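Local coordinates for chitinase (Chromobacterium violaceum, PDB 4TXG), which probably hydrolyses the glycosidic bonds of chitin, as other family 18 chitinases do, at residues T116-C121 against G131-Y136; C137-Q142 against G361-I366; V110-P115 against A784-Y789; S296-L301 against D351-A356. All blocks are in the same frame, centred on the assembly; numbering follows the deposited sequence.

Contact 1 (T116-C121 against G131-Y136); sequences TGNALC and GVDVPY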
loop_
_atom_site.group_PDB
_atom_site.type_symbol
_atom_site.label_atom_id
_atom_site.label_comp_id
_atom_site.label_asym_id
_atom_site.label_seq_id
_atom_site.Cartn_x
_atom_site.Cartn_y
_atom_site.Cartn_z
ATOM N N THR A 116 9.980 -12.616 27.453
ATOM C CA THR A 116 11.429 -12.549 27.599
ATOM C C THR A 116 12.104 -12.670 26.246
ATOM O O THR A 116 11.471 -13.039 25.260
ATOM C CB THR A 116 11.984 -13.657 28.529
ATOM O OG1 THR A 116 11.784 -14.941 27.927
ATOM C CG2 THR A 116 11.311 -13.615 29.898
ATOM N N GLY A 117 13.395 -12.367 26.215
ATOM C CA GLY A 117 14.182 -12.501 25.003
ATOM C C GLY A 117 13.585 -11.776 23.812
ATOM O O GLY A 117 13.200 -10.609 23.906
ATOM N N ASN A 118 13.476 -12.484 22.694
ATOM C CA ASN A 118 13.007 -11.882 21.451
ATOM C C ASN A 118 11.576 -11.355 21.519
ATOM O O ASN A 118 11.202 -10.446 20.772
ATOM C CB ASN A 118 13.132 -12.897 20.317
ATOM C CG ASN A 118 14.541 -12.995 19.785
ATOM O OD1 ASN A 118 15.117 -12.000 19.345
ATOM N ND2 ASN A 118 15.112 -14.200 19.823
ATOM N N ALA A 119 10.779 -11.910 22.425
ATOM C CA ALA A 119 9.394 -11.476 22.555
ATOM C C ALA A 119 9.296 -10.019 23.011
ATOM O O ALA A 119 8.281 -9.357 22.797
ATOM C CB ALA A 119 8.648 -12.380 23.511
ATOM N N LEU A 120 10.361 -9.518 23.632
ATOM C CA LEU A 120 10.399 -8.126 24.071
ATOM C C LEU A 120 10.554 -7.145 22.899
ATOM O O LEU A 120 10.391 -5.937 23.072
ATOM C CB LEU A 120 11.536 -7.928 25.076
ATOM C CG LEU A 120 11.300 -8.629 26.410
ATOM C CD1 LEU A 120 12.579 -8.667 27.237
ATOM C CD2 LEU A 120 10.192 -7.922 27.162
ATOM N N CYS A 121 10.850 -7.667 21.713
ATOM C CA CYS A 121 11.049 -6.824 20.534
ATOM C C CYS A 121 9.970 -7.016 19.469
ATOM O O CYS A 121 10.115 -6.532 18.348
ATOM C CB CYS A 121 12.422 -7.101 19.916
ATOM S SG CYS A 121 13.800 -6.751 21.034
ATOM N N GLY A 131 5.041 -20.031 19.981
ATOM C CA GLY A 131 6.087 -20.912 20.458
ATOM C C GLY A 131 7.403 -20.837 19.702
ATOM O O GLY A 131 8.442 -21.232 20.228
ATOM N N VAL A 132 7.358 -20.355 18.463
ATOM C CA VAL A 132 8.562 -20.259 17.639
ATOM C C VAL A 132 9.427 -19.104 18.125
ATOM O O VAL A 132 8.930 -17.997 18.346
ATOM C CB VAL A 132 8.206 -20.075 16.144
ATOM C CG1 VAL A 132 9.462 -19.810 15.302
ATOM C CG2 VAL A 132 7.450 -21.310 15.628
ATOM N N ASP A 133 10.717 -19.367 18.308
ATOM C CA ASP A 133 11.639 -18.343 18.788
ATOM C C ASP A 133 12.026 -17.401 17.655
ATOM O O ASP A 133 13.145 -17.435 17.153
ATOM C CB ASP A 133 12.879 -18.988 19.405
ATOM C CG ASP A 133 13.768 -17.986 20.107
ATOM O OD1 ASP A 133 13.286 -16.868 20.410
ATOM O OD2 ASP A 133 14.948 -18.318 20.357
ATOM N N VAL A 134 11.078 -16.563 17.253
ATOM C CA VAL A 134 11.288 -15.628 16.154
ATOM C C VAL A 134 12.264 -14.543 16.588
ATOM O O VAL A 134 12.036 -13.883 17.598
ATOM C CB VAL A 134 9.958 -15.008 15.722
ATOM C CG1 VAL A 134 10.150 -14.069 14.541
ATOM C CG2 VAL A 134 8.954 -16.110 15.400
ATOM N N PRO A 135 13.353 -14.354 15.825
ATOM C CA PRO A 135 14.437 -13.447 16.230
ATOM C C PRO A 135 14.132 -11.964 15.991
ATOM O O PRO A 135 14.833 -11.306 15.227
ATOM C CB PRO A 135 15.614 -13.905 15.357
ATOM C CG PRO A 135 14.961 -14.424 14.115
ATOM C CD PRO A 135 13.682 -15.092 14.588
ATOM N N TYR A 136 13.117 -11.438 16.666
ATOM C CA TYR A 136 12.708 -10.043 16.447
ATOM C C TYR A 136 13.809 -9.034 16.753
ATOM O O TYR A 136 13.871 -7.980 16.134
ATOM C CB TYR A 136 11.494 -9.694 17.300
ATOM C CG TYR A 136 10.225 -10.374 16.868
ATOM C CD1 TYR A 136 9.667 -10.121 15.615
ATOM C CD2 TYR A 136 9.583 -11.267 17.711
ATOM C CE1 TYR A 136 8.495 -10.746 15.223
ATOM C CE2 TYR A 136 8.429 -11.894 17.322
ATOM C CZ TYR A 136 7.887 -11.629 16.087
ATOM O OH TYR A 136 6.723 -12.267 15.727
HETATM O O HOH W 1 14.048 -15.318 22.936
#
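With chi1 of N118 at -80°, its CG stands beside the backbone N, while D133 holds CG anti to its own N (chi1 -171°); together these settings bring an amide up to a carboxylate. The motif is a small disulfide-closed loop: a short 3-10 segment, 118-120, faces a chain kinked by inverse gamma turns centred on D133 and P135, and C121 is bonded to C137 just beyond. N118 ND2 donates to D133 OD1 over 3.3 Å, nearly straight at 164°. The acceptor lies close to the amide plane, yet the donor reaches it from above the carboxylate plane, and the two flat groups are twisted against each other. A water reinforces the link: N118 N donates to it at 2.9 Å, and it donates to D133 OD1 at 3.1 Å. The amide's other end, N118 OD1, takes the N-H of C137, and holding both ends fixes the rotation of the group. The example illustrates how one asparagine can link two segments that share no strand pairing. Closer to the backbone, N118 CB lies 3.1 Å from V134 O, the carbonyl that closes the gamma turn with Y136 N. V134 CG1 lies over one face of the Y136 ring, and V134 and P135 lean on helix 338-360. Y136 CB sits 3.6 Å from N118 O and 3.8 Å from C121 CB.

Contact 2 (C137-Q142 against G361-I366); sequences CAVYKQ and GRYYQI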
loop_
_atom_site.group_PDB
_atom_site.type_symbol
_atom_site.label_atom_id
_atom_site.label_comp_id
_atom_site.label_asym_id
_atom_site.label_seq_id
_atom_site.Cartn_x
_atom_site.Cartn_y
_atom_site.Cartn_z
ATOM N N CYS A 137 14.663 -9.348 17.719
ATOM C CA CYS A 137 15.635 -8.366 18.179
ATOM C C CYS A 137 16.754 -8.155 17.164
ATOM O O CYS A 137 17.558 -7.239 17.305
ATOM C CB CYS A 137 16.195 -8.767 19.543
ATOM S SG CYS A 137 15.026 -8.381 20.883
ATOM N N ALA A 138 16.771 -8.977 16.122
ATOM C CA ALA A 138 17.709 -8.786 15.019
ATOM C C ALA A 138 17.355 -7.561 14.162
ATOM O O ALA A 138 18.228 -6.983 13.512
ATOM C CB ALA A 138 17.760 -10.048 14.143
ATOM N N VAL A 139 16.081 -7.170 14.171
ATOM C CA VAL A 139 15.578 -6.111 13.290
ATOM C C VAL A 139 14.833 -5.034 14.087
ATOM O O VAL A 139 14.748 -3.876 13.663
ATOM C CB VAL A 139 14.635 -6.709 12.193
ATOM C CG1 VAL A 139 13.822 -5.638 11.471
ATOM C CG2 VAL A 139 15.445 -7.526 11.181
ATOM N N TYR A 140 14.305 -5.415 15.249
ATOM C CA TYR A 140 13.499 -4.503 16.056
ATOM C C TYR A 140 14.126 -4.192 17.411
ATOM O O TYR A 140 14.923 -4.962 17.940
ATOM C CB TYR A 140 12.099 -5.082 16.270
ATOM C CG TYR A 140 11.344 -5.270 14.971
ATOM C CD1 TYR A 140 10.870 -4.176 14.263
ATOM C CD2 TYR A 140 11.116 -6.544 14.450
ATOM C CE1 TYR A 140 10.179 -4.331 13.068
ATOM C CE2 TYR A 140 10.415 -6.712 13.254
ATOM C CZ TYR A 140 9.960 -5.601 12.565
ATOM O OH TYR A 140 9.272 -5.752 11.374
ATOM N N LYS A 141 13.758 -3.041 17.955
ATOM C CA LYS A 141 14.197 -2.620 19.280
ATOM C C LYS A 141 13.264 -3.189 20.327
ATOM O O LYS A 141 12.197 -3.696 19.988
ATOM C CB LYS A 141 14.208 -1.091 19.378
ATOM C CG LYS A 141 14.909 -0.425 18.225
ATOM C CD LYS A 141 14.619 1.067 18.191
ATOM C CE LYS A 141 15.170 1.687 16.922
ATOM N NZ LYS A 141 14.943 3.152 16.886
ATOM N N GLN A 142 13.651 -3.117 21.596
ATOM C CA GLN A 142 12.707 -3.484 22.641
ATOM C C GLN A 142 11.526 -2.527 22.536
ATOM O O GLN A 142 11.705 -1.315 22.420
ATOM C CB GLN A 142 13.359 -3.456 24.025
ATOM C CG GLN A 142 14.431 -4.532 24.168
ATOM C CD GLN A 142 14.810 -4.819 25.601
ATOM O OE1 GLN A 142 14.020 -4.609 26.518
ATOM N NE2 GLN A 142 16.027 -5.304 25.799
ATOM N N GLY A 361 18.462 -17.837 12.296
ATOM C CA GLY A 361 18.972 -16.843 13.222
ATOM C C GLY A 361 18.997 -15.441 12.651
ATOM O O GLY A 361 19.829 -14.623 13.041
ATOM N N ARG A 362 18.092 -15.156 11.715
ATOM C CA ARG A 362 17.947 -13.809 11.182
ATOM C C ARG A 362 16.489 -13.616 10.792
ATOM O O ARG A 362 15.806 -14.571 10.462
ATOM C CB ARG A 362 18.878 -13.575 9.993
ATOM C CG ARG A 362 18.508 -14.325 8.737
ATOM C CD ARG A 362 17.756 -13.421 7.785
ATOM N NE ARG A 362 18.600 -12.894 6.716
ATOM C CZ ARG A 362 18.420 -11.697 6.168
ATOM N NH1 ARG A 362 19.219 -11.275 5.191
ATOM N NH2 ARG A 362 17.435 -10.919 6.614
ATOM N N TYR A 363 16.008 -12.384 10.838
ATOM C CA TYR A 363 14.576 -12.149 10.687
ATOM C C TYR A 363 14.162 -11.901 9.237
ATOM O O TYR A 363 14.902 -11.272 8.470
ATOM C CB TYR A 363 14.172 -10.961 11.567
ATOM C CG TYR A 363 12.692 -10.756 11.613
ATOM C CD1 TYR A 363 11.887 -11.607 12.355
ATOM C CD2 TYR A 363 12.092 -9.732 10.897
ATOM C CE1 TYR A 363 10.526 -11.435 12.395
ATOM C CE2 TYR A 363 10.726 -9.555 10.928
ATOM C CZ TYR A 363 9.953 -10.406 11.685
ATOM O OH TYR A 363 8.591 -10.254 11.736
ATOM N N TYR A 364 12.976 -12.386 8.863
ATOM C CA TYR A 364 12.416 -12.131 7.532
ATOM C C TYR A 364 11.102 -11.367 7.643
ATOM O O TYR A 364 10.179 -11.803 8.324
ATOM C CB TYR A 364 12.182 -13.437 6.757
ATOM C CG TYR A 364 13.436 -14.264 6.558
ATOM C CD1 TYR A 364 14.445 -13.832 5.702
ATOM C CD2 TYR A 364 13.610 -15.470 7.225
ATOM C CE1 TYR A 364 15.600 -14.585 5.516
ATOM C CE2 TYR A 364 14.766 -16.233 7.051
ATOM C CZ TYR A 364 15.755 -15.783 6.196
ATOM O OH TYR A 364 16.902 -16.535 6.017
ATOM N N GLN A 365 11.028 -10.228 6.966
ATOM C CA GLN A 365 9.832 -9.393 7.011
ATOM C C GLN A 365 8.809 -9.801 5.949
ATOM O O GLN A 365 9.169 -10.243 4.859
ATOM C CB GLN A 365 10.207 -7.909 6.842
ATOM C CG GLN A 365 10.853 -7.279 8.090
ATOM C CD GLN A 365 11.168 -5.794 7.918
ATOM O OE1 GLN A 365 11.781 -5.394 6.928
ATOM N NE2 GLN A 365 10.748 -4.972 8.884
ATOM N N ILE A 366 7.530 -9.664 6.281
ATOM C CA ILE A 366 6.477 -9.714 5.263
ATOM C C ILE A 366 5.812 -8.365 5.187
ATOM O O ILE A 366 5.319 -7.848 6.195
ATOM C CB ILE A 366 5.406 -10.758 5.570
ATOM C CG1 ILE A 366 6.045 -12.105 5.830
ATOM C CG2 ILE A 366 4.400 -10.845 4.406
ATOM C CD1 ILE A 366 5.040 -13.165 6.127
#
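Y363 pushes its side chain against V139 and Y140 just ahead of strand 365-371, one of the parallel strands of the TIM barrel, and can be followed outward atom by atom. Its CB touches V139 CG2 at 3.7 Å. With CG anti to the backbone N (chi1 -173°), the ring runs on past the valine, and CD2 remains 4.0 Å from V139 CG2. Farther out, Y363 CE2 meets Y140 CE2 at 3.7 Å, and Y363 CZ is 4.0 Å from Y140 CE2. This is an offset edge-to-face pair: Y140 turns its edge toward the face of Y363, with ring centroids 5.6 Å apart and planes at 73°. At the tip, Y363 OH is hydrogen-bonded to D390 OD1, the oxygen that also holds Y140 OH, so a single carboxylate oxygen fastens both phenols at the end of the aromatic pair. Y140 is gripped a second time by Q365, the first residue of the strand. The pattern is a worked case of tyrosine hydroxyls satisfied together by one carboxylate and an amide. V139 CG1 lies over the centre of one Y140 face. The loop 137-142 is thereby anchored to the start of a barrel strand. Q365 NE2 donates to Y140 OH at 3.0 Å, almost straight at 170°, with the hydroxyl oxygen in the plane of the amide.

Contact 3 (V110-P115 against A784-Y789); sequences VQVPPP and APYLPY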
loop_
_atom_site.group_PDB
_atom_site.type_symbol
_atom_site.label_atom_id
_atom_site.label_comp_id
_atom_site.label_asym_id
_atom_site.label_seq_id
_atom_site.Cartn_x
_atom_site.Cartn_y
_atom_site.Cartn_z
ATOM N N VAL A 110 -5.448 -14.547 37.161
ATOM C CA VAL A 110 -4.481 -15.573 36.812
ATOM C C VAL A 110 -3.211 -14.934 36.264
ATOM O O VAL A 110 -3.252 -14.164 35.299
ATOM C CB VAL A 110 -5.053 -16.554 35.773
ATOM C CG1 VAL A 110 -4.015 -17.601 35.403
ATOM C CG2 VAL A 110 -6.324 -17.205 36.319
ATOM N N GLN A 111 -2.081 -15.263 36.883
ATOM C CA GLN A 111 -0.800 -14.695 36.490
ATOM C C GLN A 111 -0.261 -15.339 35.223
ATOM O O GLN A 111 -0.400 -16.547 35.015
ATOM C CB GLN A 111 0.218 -14.843 37.623
ATOM C CG GLN A 111 -0.145 -14.052 38.860
ATOM C CD GLN A 111 -0.118 -12.562 38.610
ATOM O OE1 GLN A 111 -1.068 -11.850 38.929
ATOM N NE2 GLN A 111 0.978 -12.080 38.040
ATOM N N VAL A 112 0.353 -14.508 34.389
ATOM C CA VAL A 112 0.949 -14.925 33.130
ATOM C C VAL A 112 2.448 -14.639 33.169
ATOM O O VAL A 112 2.855 -13.557 33.590
ATOM C CB VAL A 112 0.312 -14.173 31.933
ATOM C CG1 VAL A 112 0.875 -14.667 30.616
ATOM C CG2 VAL A 112 -1.206 -14.314 31.957
ATOM N N PRO A 113 3.276 -15.609 32.744
ATOM C CA PRO A 113 4.721 -15.368 32.606
ATOM C C PRO A 113 5.020 -14.206 31.656
ATOM O O PRO A 113 4.491 -14.186 30.547
ATOM C CB PRO A 113 5.247 -16.685 32.028
ATOM C CG PRO A 113 4.238 -17.707 32.441
ATOM C CD PRO A 113 2.915 -17.000 32.421
ATOM N N PRO A 114 5.859 -13.251 32.091
ATOM C CA PRO A 114 6.187 -12.071 31.283
ATOM C C PRO A 114 6.963 -12.437 30.024
ATOM O O PRO A 114 7.595 -13.496 29.986
ATOM C CB PRO A 114 7.057 -11.222 32.224
ATOM C CG PRO A 114 6.845 -11.780 33.585
ATOM C CD PRO A 114 6.531 -13.229 33.399
ATOM N N PRO A 115 6.926 -11.567 29.003
ATOM C CA PRO A 115 7.701 -11.826 27.786
ATOM C C PRO A 115 9.194 -11.745 28.073
ATOM O O PRO A 115 9.612 -10.914 28.880
ATOM C CB PRO A 115 7.261 -10.708 26.840
ATOM C CG PRO A 115 6.819 -9.605 27.743
ATOM C CD PRO A 115 6.218 -10.276 28.950
ATOM N N ALA A 784 -3.874 -8.246 24.722
ATOM C CA ALA A 784 -3.025 -8.038 25.887
ATOM C C ALA A 784 -2.749 -9.372 26.583
ATOM O O ALA A 784 -3.205 -9.602 27.706
ATOM C CB ALA A 784 -3.688 -7.042 26.852
ATOM N N PRO A 785 -1.980 -10.249 25.920
ATOM C CA PRO A 785 -1.805 -11.635 26.371
ATOM C C PRO A 785 -0.961 -11.799 27.637
ATOM O O PRO A 785 -0.989 -12.877 28.233
ATOM C CB PRO A 785 -1.112 -12.292 25.177
ATOM C CG PRO A 785 -0.343 -11.185 24.546
ATOM C CD PRO A 785 -1.222 -9.978 24.682
ATOM N N TYR A 786 -0.239 -10.762 28.053
ATOM C CA TYR A 786 0.616 -10.883 29.229
ATOM C C TYR A 786 0.037 -10.256 30.501
ATOM O O TYR A 786 0.629 -10.381 31.573
ATOM C CB TYR A 786 1.985 -10.269 28.953
ATOM C CG TYR A 786 2.711 -10.858 27.771
ATOM C CD1 TYR A 786 3.263 -12.130 27.831
ATOM C CD2 TYR A 786 2.871 -10.124 26.597
ATOM C CE1 TYR A 786 3.946 -12.663 26.746
ATOM C CE2 TYR A 786 3.553 -10.647 25.511
ATOM C CZ TYR A 786 4.087 -11.918 25.591
ATOM O OH TYR A 786 4.766 -12.447 24.511
ATOM N N LEU A 787 -1.103 -9.582 30.397
ATOM C CA LEU A 787 -1.753 -9.072 31.604
ATOM C C LEU A 787 -2.331 -10.226 32.410
ATOM O O LEU A 787 -2.773 -11.221 31.833
ATOM C CB LEU A 787 -2.866 -8.076 31.256
ATOM C CG LEU A 787 -2.459 -6.726 30.654
ATOM C CD1 LEU A 787 -3.709 -5.898 30.384
ATOM C CD2 LEU A 787 -1.494 -5.979 31.583
ATOM N N PRO A 788 -2.328 -10.102 33.747
ATOM C CA PRO A 788 -3.060 -11.074 34.567
ATOM C C PRO A 788 -4.531 -11.048 34.158
ATOM O O PRO A 788 -5.029 -9.974 33.808
ATOM C CB PRO A 788 -2.856 -10.564 35.999
ATOM C CG PRO A 788 -2.535 -9.110 35.843
ATOM C CD PRO A 788 -1.762 -9.009 34.557
ATOM N N TYR A 789 -5.209 -12.191 34.165
ATOM C CA TYR A 789 -6.541 -12.217 33.575
ATOM C C TYR A 789 -7.595 -12.854 34.454
ATOM O O TYR A 789 -7.304 -13.650 35.346
ATOM C CB TYR A 789 -6.507 -12.923 32.213
ATOM C CG TYR A 789 -6.212 -14.410 32.233
ATOM C CD1 TYR A 789 -4.906 -14.888 32.146
ATOM C CD2 TYR A 789 -7.244 -15.339 32.282
ATOM C CE1 TYR A 789 -4.638 -16.245 32.139
ATOM C CE2 TYR A 789 -6.985 -16.697 32.273
ATOM C CZ TYR A 789 -5.684 -17.144 32.200
ATOM O OH TYR A 789 -5.438 -18.502 32.193
HETATM O O HOH W 2 3.161 -11.129 32.365
HETATM O O HOH W 3 0.350 -11.714 34.474
#
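V110 and Y789 exchange two backbone hydrogen bonds: V110 N donates to Y789 O at 2.7 Å, nearly straight at 172°, and Y789 N answers to V110 O at 3.0 Å. Farther along, water replaces direct pairing. One water donates both to V112 O and to Y786 O, and a second accepts V112 N at 2.8 Å while donating to Y786 O, so this carbonyl gathers two bridges. Outside these polar links comes the packing. V110 CB lies over a face of the Y789 ring in a CH-pi contact, 3.8 Å from the centroid, while V112 CG2 meets the ring edge at CD1, 3.7 Å away. A chi1 of 68° sets the Y789 ring alongside V110, and its hydroxyl goes on to R791. P115 lies over one face of the Y786 ring, with CD 3.8 Å from the centroid and CB against CZ. The example shows two irregular, proline-rich segments joined by little backbone pairing: an isolated antiparallel beta bridge, with V110 over the Y789 ring beside it and P115 over Y786 at the far end, ties the N-terminal segment that precedes the catalytic barrel to the tail after the last strand of the C-terminal beta domain.

Contact 4 (S296-L301 against D351-A356); sequences SAVAFL and DRLDRA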
loop_
_atom_site.group_PDB
_atom_site.type_symbol
_atom_site.label_atom_id
_atom_site.label_comp_id
_atom_site.label_asym_id
_atom_site.label_seq_id
_atom_site.Cartn_x
_atom_site.Cartn_y
_atom_site.Cartn_z
ATOM N N SER A 296 8.387 -21.648 -1.398
ATOM C CA SER A 296 9.248 -21.107 -2.449
ATOM C C SER A 296 9.786 -19.731 -2.051
ATOM O O SER A 296 10.892 -19.364 -2.442
ATOM C CB SER A 296 8.514 -21.025 -3.800
ATOM O OG SER A 296 7.614 -19.933 -3.858
ATOM N N ALA A 297 9.013 -18.980 -1.271
ATOM C CA ALA A 297 9.450 -17.658 -0.834
ATOM C C ALA A 297 10.607 -17.791 0.148
ATOM O O ALA A 297 11.583 -17.043 0.076
ATOM C CB ALA A 297 8.294 -16.881 -0.209
ATOM N N VAL A 298 10.493 -18.749 1.064
ATOM C CA VAL A 298 11.578 -19.043 1.998
ATOM C C VAL A 298 12.852 -19.410 1.228
ATOM O O VAL A 298 13.933 -18.891 1.512
ATOM C CB VAL A 298 11.197 -20.188 2.971
ATOM C CG1 VAL A 298 12.418 -20.686 3.724
ATOM C CG2 VAL A 298 10.115 -19.721 3.951
ATOM N N ALA A 299 12.723 -20.283 0.235
ATOM C CA ALA A 299 13.895 -20.731 -0.516
ATOM C C ALA A 299 14.518 -19.577 -1.298
ATOM O O ALA A 299 15.744 -19.494 -1.434
ATOM C CB ALA A 299 13.521 -21.868 -1.459
ATOM N N PHE A 300 13.664 -18.703 -1.823
ATOM C CA PHE A 300 14.112 -17.553 -2.612
ATOM C C PHE A 300 14.878 -16.557 -1.746
ATOM O O PHE A 300 15.960 -16.092 -2.122
ATOM C CB PHE A 300 12.906 -16.878 -3.266
ATOM C CG PHE A 300 13.255 -15.814 -4.266
ATOM C CD1 PHE A 300 13.434 -14.500 -3.874
ATOM C CD2 PHE A 300 13.361 -16.135 -5.612
ATOM C CE1 PHE A 300 13.739 -13.511 -4.821
ATOM C CE2 PHE A 300 13.653 -15.163 -6.559
ATOM C CZ PHE A 300 13.835 -13.854 -6.162
ATOM N N LEU A 301 14.317 -16.226 -0.586
ATOM C CA LEU A 301 15.002 -15.336 0.356
ATOM C C LEU A 301 16.383 -15.873 0.753
ATOM O O LEU A 301 17.368 -15.130 0.808
ATOM C CB LEU A 301 14.161 -15.142 1.616
ATOM C CG LEU A 301 12.786 -14.500 1.457
ATOM C CD1 LEU A 301 12.221 -14.081 2.806
ATOM C CD2 LEU A 301 12.815 -13.342 0.500
ATOM N N ASP A 351 3.820 -17.912 9.013
ATOM C CA ASP A 351 4.254 -19.147 9.658
ATOM C C ASP A 351 5.574 -19.658 9.065
ATOM O O ASP A 351 6.512 -19.986 9.802
ATOM C CB ASP A 351 3.165 -20.216 9.525
ATOM C CG ASP A 351 3.560 -21.537 10.164
ATOM O OD1 ASP A 351 4.289 -22.318 9.518
ATOM O OD2 ASP A 351 3.146 -21.790 11.316
ATOM N N ARG A 352 5.663 -19.724 7.738
ATOM C CA ARG A 352 6.855 -20.295 7.120
ATOM C C ARG A 352 8.064 -19.394 7.319
ATOM O O ARG A 352 9.173 -19.876 7.573
ATOM C CB ARG A 352 6.652 -20.542 5.621
ATOM C CG ARG A 352 5.551 -21.537 5.304
ATOM C CD ARG A 352 5.779 -22.902 5.939
ATOM N NE ARG A 352 4.764 -23.837 5.451
ATOM C CZ ARG A 352 3.550 -23.976 5.977
ATOM N NH1 ARG A 352 3.183 -23.264 7.039
ATOM N NH2 ARG A 352 2.698 -24.837 5.441
ATOM N N LEU A 353 7.856 -18.085 7.203
ATOM C CA LEU A 353 8.969 -17.159 7.381
ATOM C C LEU A 353 9.405 -17.077 8.849
ATOM O O LEU A 353 10.598 -16.942 9.126
ATOM C CB LEU A 353 8.616 -15.778 6.842
ATOM C CG LEU A 353 8.746 -15.674 5.317
ATOM C CD1 LEU A 353 8.600 -14.234 4.890
ATOM C CD2 LEU A 353 10.070 -16.227 4.847
ATOM N N ASP A 354 8.462 -17.169 9.786
ATOM C CA ASP A 354 8.827 -17.200 11.205
ATOM C C ASP A 354 9.675 -18.429 11.530
ATOM O O ASP A 354 10.671 -18.329 12.232
ATOM C CB ASP A 354 7.587 -17.190 12.114
ATOM C CG ASP A 354 6.964 -15.801 12.258
ATOM O OD1 ASP A 354 7.547 -14.817 11.769
ATOM O OD2 ASP A 354 5.879 -15.705 12.870
ATOM N N ARG A 355 9.266 -19.596 11.035
ATOM C CA ARG A 355 10.034 -20.816 11.279
ATOM C C ARG A 355 11.413 -20.755 10.632
ATOM O O ARG A 355 12.403 -21.165 11.243
ATOM C CB ARG A 355 9.277 -22.038 10.768
ATOM C CG ARG A 355 7.993 -22.289 11.527
ATOM C CD ARG A 355 7.261 -23.520 11.026
ATOM N NE ARG A 355 5.880 -23.494 11.496
ATOM C CZ ARG A 355 5.490 -23.927 12.686
ATOM N NH1 ARG A 355 4.210 -23.849 13.031
ATOM N NH2 ARG A 355 6.380 -24.444 13.529
ATOM N N ALA A 356 11.479 -20.247 9.404
ATOM C CA ALA A 356 12.759 -20.094 8.707
ATOM C C ALA A 356 13.681 -19.127 9.461
ATOM O O ALA A 356 14.885 -19.363 9.573
ATOM C CB ALA A 356 12.538 -19.611 7.274
#
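Two neighbouring helices of the TIM-barrel outer layer, 287-304 and 338-360, meet here through V298 and L353. Strand 308-312 lies between them in the chain, so they follow the repeating beta-alpha order of the barrel. Their local axes approach to 9.7 Å and cross at -40°, running broadly in the same direction. V298 is the residue at the centre of the contact, with its two methyls sent different ways. CG1, anti to the backbone N (chi1 168°), touches A356 CB at 3.7 Å; CG2 reaches L353 CD2 at 3.6 Å and also rests on the backbone at R352 O. The V298 and L353 side chains run antiparallel past one another, and L353 CD2 touches both V298 CG2 and, at 3.7 Å, L301 CD1. The small A356 is consistent with the close approach of the branched V298 to the second helix. Of the R352 side chain CB touches V298 CG2 at 3.9 Å; the rest leads away from 296-301, and NH1 makes a weak bond to D351 OD1. R355 takes the D351 carboxylate side-on, with NE on OD1 at 2.8 Å and NH1 on OD2. As an example of barrel helix packing, the pair implies a qualified division of labour: the meeting surfaces rely on fitted methyl groups and dispersion, and the strong ion pairs lie within helix 338-360, although R352 adds a long, weak ion pair to D295 of the other helix.

How the contacts relate
Contacts 1 and 2 lie closest, centres about 9 Å apart, and are fused by the disulfide C121 SG to C137 SG. Contact 3 closes the widest loop, with the other three nested inside it; it reaches contact 1 where L120 packs on P115, centres about 16 Å apart. Contact 4 adjoins contact 2, centres about 14 Å apart, and they touch where I366 packs on L353 and Y364 on L301. V132 and V134 bring contact 1 onto the same helix 338-360. Contacts 3 and 4, whose centres are about 30 Å apart, mark the ends of this chain of packing. Contact 2 meets the N-terminal start of strand 365-371, whereas TIM-barrel active sites lie at the C-terminal strand ends.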